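Local coordinates for Mll2253 protein (Mesorhizobium loti, PDB 3Q63), which is of unknown function but belongs to the AHA1 family of the Bet v 1-like clan, many of whose members bind hydrophobic ligands, at residues Ile34-Met39 against Glu136-Arg141. Numbering follows the deposited sequence.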
loop_
_atom_site.group_PDB
_atom_site.type_symbol
_atom_site.label_atom_id
_atom_site.label_comp_id
_atom_site.label_asym_id
_atom_site.label_seq_id
_atom_site.Cartn_x
_atom_site.Cartn_y
_atom_site.Cartn_z
ATOM N N ILE B 34 -3.306 13.590 6.577
ATOM C CA ILE B 34 -2.921 12.874 5.364
ATOM C C ILE B 34 -2.934 11.368 5.643
ATOM O O ILE B 34 -3.433 10.582 4.841
ATOM C CB ILE B 34 -1.515 13.289 4.899
ATOM C CG1 ILE B 34 -1.533 14.770 4.515
ATOM C CG2 ILE B 34 -1.063 12.405 3.715
ATOM C CD1 ILE B 34 -0.179 15.363 4.197
ATOM N N GLU B 35 -2.403 10.979 6.794
ATOM C CA GLU B 35 -2.352 9.574 7.165
ATOM C C GLU B 35 -3.739 8.939 7.275
ATOM O O GLU B 35 -3.890 7.727 7.112
ATOM C CB GLU B 35 -1.613 9.407 8.496
ATOM C CG GLU B 35 -1.473 7.957 8.930
ATOM C CD GLU B 35 -0.867 7.820 10.309
ATOM O OE1 GLU B 35 0.227 8.372 10.535
ATOM O OE2 GLU B 35 -1.488 7.155 11.170
ATOM N N GLU B 36 -4.747 9.767 7.524
ATOM C CA GLU B 36 -6.121 9.305 7.682
ATOM C C GLU B 36 -6.766 8.837 6.374
ATOM O O GLU B 36 -7.538 7.883 6.373
ATOM C CB GLU B 36 -6.959 10.425 8.306
ATOM C CG GLU B 36 -8.009 9.948 9.281
ATOM C CD GLU B 36 -7.433 9.050 10.364
ATOM O OE1 GLU B 36 -6.523 9.497 11.099
ATOM O OE2 GLU B 36 -7.883 7.887 10.467
ATOM N N TRP B 37 -6.464 9.509 5.267
ATOM C CA TRP B 37 -7.039 9.119 3.984
ATOM C C TRP B 37 -6.000 8.533 3.043
ATOM O O TRP B 37 -6.337 7.817 2.100
ATOM C CB TRP B 37 -7.726 10.304 3.299
ATOM C CG TRP B 37 -6.835 11.480 3.036
ATOM C CD1 TRP B 37 -6.566 12.512 3.892
ATOM C CD2 TRP B 37 -6.081 11.740 1.846
ATOM N NE1 TRP B 37 -5.692 13.397 3.311
ATOM C CE2 TRP B 37 -5.379 12.950 2.055
ATOM C CE3 TRP B 37 -5.928 11.071 0.625
ATOM C CZ2 TRP B 37 -4.536 13.503 1.091
ATOM C CZ3 TRP B 37 -5.084 11.625 -0.340
ATOM C CH2 TRP B 37 -4.400 12.830 -0.098
ATOM N N LEU B 38 -4.734 8.839 3.295
ATOM C CA LEU B 38 -3.661 8.324 2.461
ATOM C C LEU B 38 -2.918 7.260 3.264
ATOM O O LEU B 38 -3.331 6.100 3.287
ATOM C CB LEU B 38 -2.729 9.465 2.056
ATOM C CG LEU B 38 -1.703 9.124 0.985
ATOM C CD1 LEU B 38 -2.403 8.755 -0.329
ATOM C CD2 LEU B 38 -0.799 10.313 0.786
HETATM N N MSE B 39 -1.830 7.654 3.922
HETATM C CA MSE B 39 -1.057 6.745 4.767
HETATM C C MSE B 39 0.074 7.489 5.468
HETATM O O MSE B 39 0.272 8.687 5.254
HETATM C CB MSE B 39 -0.487 5.577 3.944
HETATM C CG MSE B 39 0.629 5.956 2.982
HETATM SE SE MSE B 39 1.065 4.536 1.714
HETATM C CE MSE B 39 -0.175 4.977 0.291
ATOM N N GLU B 136 -13.021 12.348 1.543
ATOM C CA GLU B 136 -14.349 12.914 1.749
ATOM C C GLU B 136 -14.981 12.388 3.028
ATOM O O GLU B 136 -15.720 13.104 3.710
ATOM C CB GLU B 136 -15.244 12.606 0.555
ATOM C CG GLU B 136 -14.900 13.435 -0.659
ATOM C CD GLU B 136 -15.838 13.191 -1.814
ATOM O OE1 GLU B 136 -15.724 12.128 -2.460
ATOM O OE2 GLU B 136 -16.703 14.058 -2.065
ATOM N N GLN B 137 -14.678 11.137 3.349
ATOM C CA GLN B 137 -15.192 10.505 4.560
ATOM C C GLN B 137 -14.609 11.224 5.777
ATOM O O GLN B 137 -15.316 11.509 6.742
ATOM C CB GLN B 137 -14.796 9.024 4.579
ATOM C CG GLN B 137 -15.018 8.338 5.919
ATOM C CD GLN B 137 -14.581 6.879 5.912
ATOM O OE1 GLN B 137 -13.451 6.553 5.529
ATOM N NE2 GLN B 137 -15.473 5.995 6.348
ATOM N N LEU B 138 -13.313 11.509 5.717
ATOM C CA LEU B 138 -12.625 12.204 6.799
ATOM C C LEU B 138 -13.223 13.593 7.022
ATOM O O LEU B 138 -13.533 13.965 8.154
ATOM C CB LEU B 138 -11.136 12.332 6.480
ATOM C CG LEU B 138 -10.306 13.204 7.423
ATOM C CD1 LEU B 138 -10.262 12.559 8.793
ATOM C CD2 LEU B 138 -8.898 13.386 6.865
ATOM N N LEU B 139 -13.380 14.353 5.940
ATOM C CA LEU B 139 -13.935 15.698 6.017
ATOM C C LEU B 139 -15.344 15.709 6.619
ATOM O O LEU B 139 -15.724 16.667 7.299
ATOM C CB LEU B 139 -13.941 16.348 4.623
ATOM C CG LEU B 139 -12.553 16.657 4.030
ATOM C CD1 LEU B 139 -12.682 17.273 2.632
ATOM C CD2 LEU B 139 -11.827 17.627 4.957
ATOM N N ASP B 140 -16.111 14.646 6.377
ATOM C CA ASP B 140 -17.465 14.542 6.921
ATOM C C ASP B 140 -17.496 14.152 8.399
ATOM O O ASP B 140 -18.291 14.694 9.165
ATOM C CB ASP B 140 -18.306 13.529 6.136
ATOM C CG ASP B 140 -18.740 14.052 4.779
ATOM O OD1 ASP B 140 -18.802 15.293 4.601
ATOM O OD2 ASP B 140 -19.039 13.220 3.890
ATOM N N ARG B 141 -16.646 13.215 8.807
ATOM C CA ARG B 141 -16.651 12.805 10.204
ATOM C C ARG B 141 -16.000 13.834 11.115
ATOM O O ARG B 141 -16.158 13.777 12.331
ATOM C CB ARG B 141 -15.952 11.460 10.388
ATOM C CG ARG B 141 -14.443 11.518 10.302
ATOM C CD ARG B 141 -13.838 10.287 10.955
ATOM N NE ARG B 141 -14.457 9.047 10.484
ATOM C CZ ARG B 141 -14.238 8.499 9.292
ATOM N NH1 ARG B 141 -13.410 9.081 8.433
ATOM N NH2 ARG B 141 -14.842 7.362 8.962
#
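L138 reaches from helix 118-141 to helix 31-37, where both of its methyl groups pack on the stem of E36 and one of them also meets W37. CD1 lies 3.5 Å from E36 CG, while CD2 is 3.8 Å from E36 CB and 3.9 Å from W37 CD1. The E36 and L138 side chains cross at about a right angle, and the glutamate, bent at chi2 (53°), gives the leucine its methylenes while its carboxylate leads away. At 6.0 Å the charged atoms E36 OE2 and R141 NH1 are not in contact, and any attraction between them is probably weak and long-range.

W37 takes L138 CD2 at the edge of its indole, near the ring plane, and not over a face. Its CG stands between the backbone N and the carbonyl carbon (chi1 58°), and one ring face has I34 O and L38 CB above it, each 3.8 Å from the plane and offset toward the rim. In the helix-grip fold of the Bet v 1-like clan, a long C-terminal helix packs across a curved antiparallel sheet; here the contact joins the last turns of that helix to the second of two short helices. An alanine in place of L138 would remove both methyls and would probably leave a gap between the helices, the E36 methylenes and the indole edge each losing an apolar neighbour. W37 also touches K134 and L135 on the long helix and L28 on helix 21-29, and its NE1 donates a hydrogen bond to A27 O.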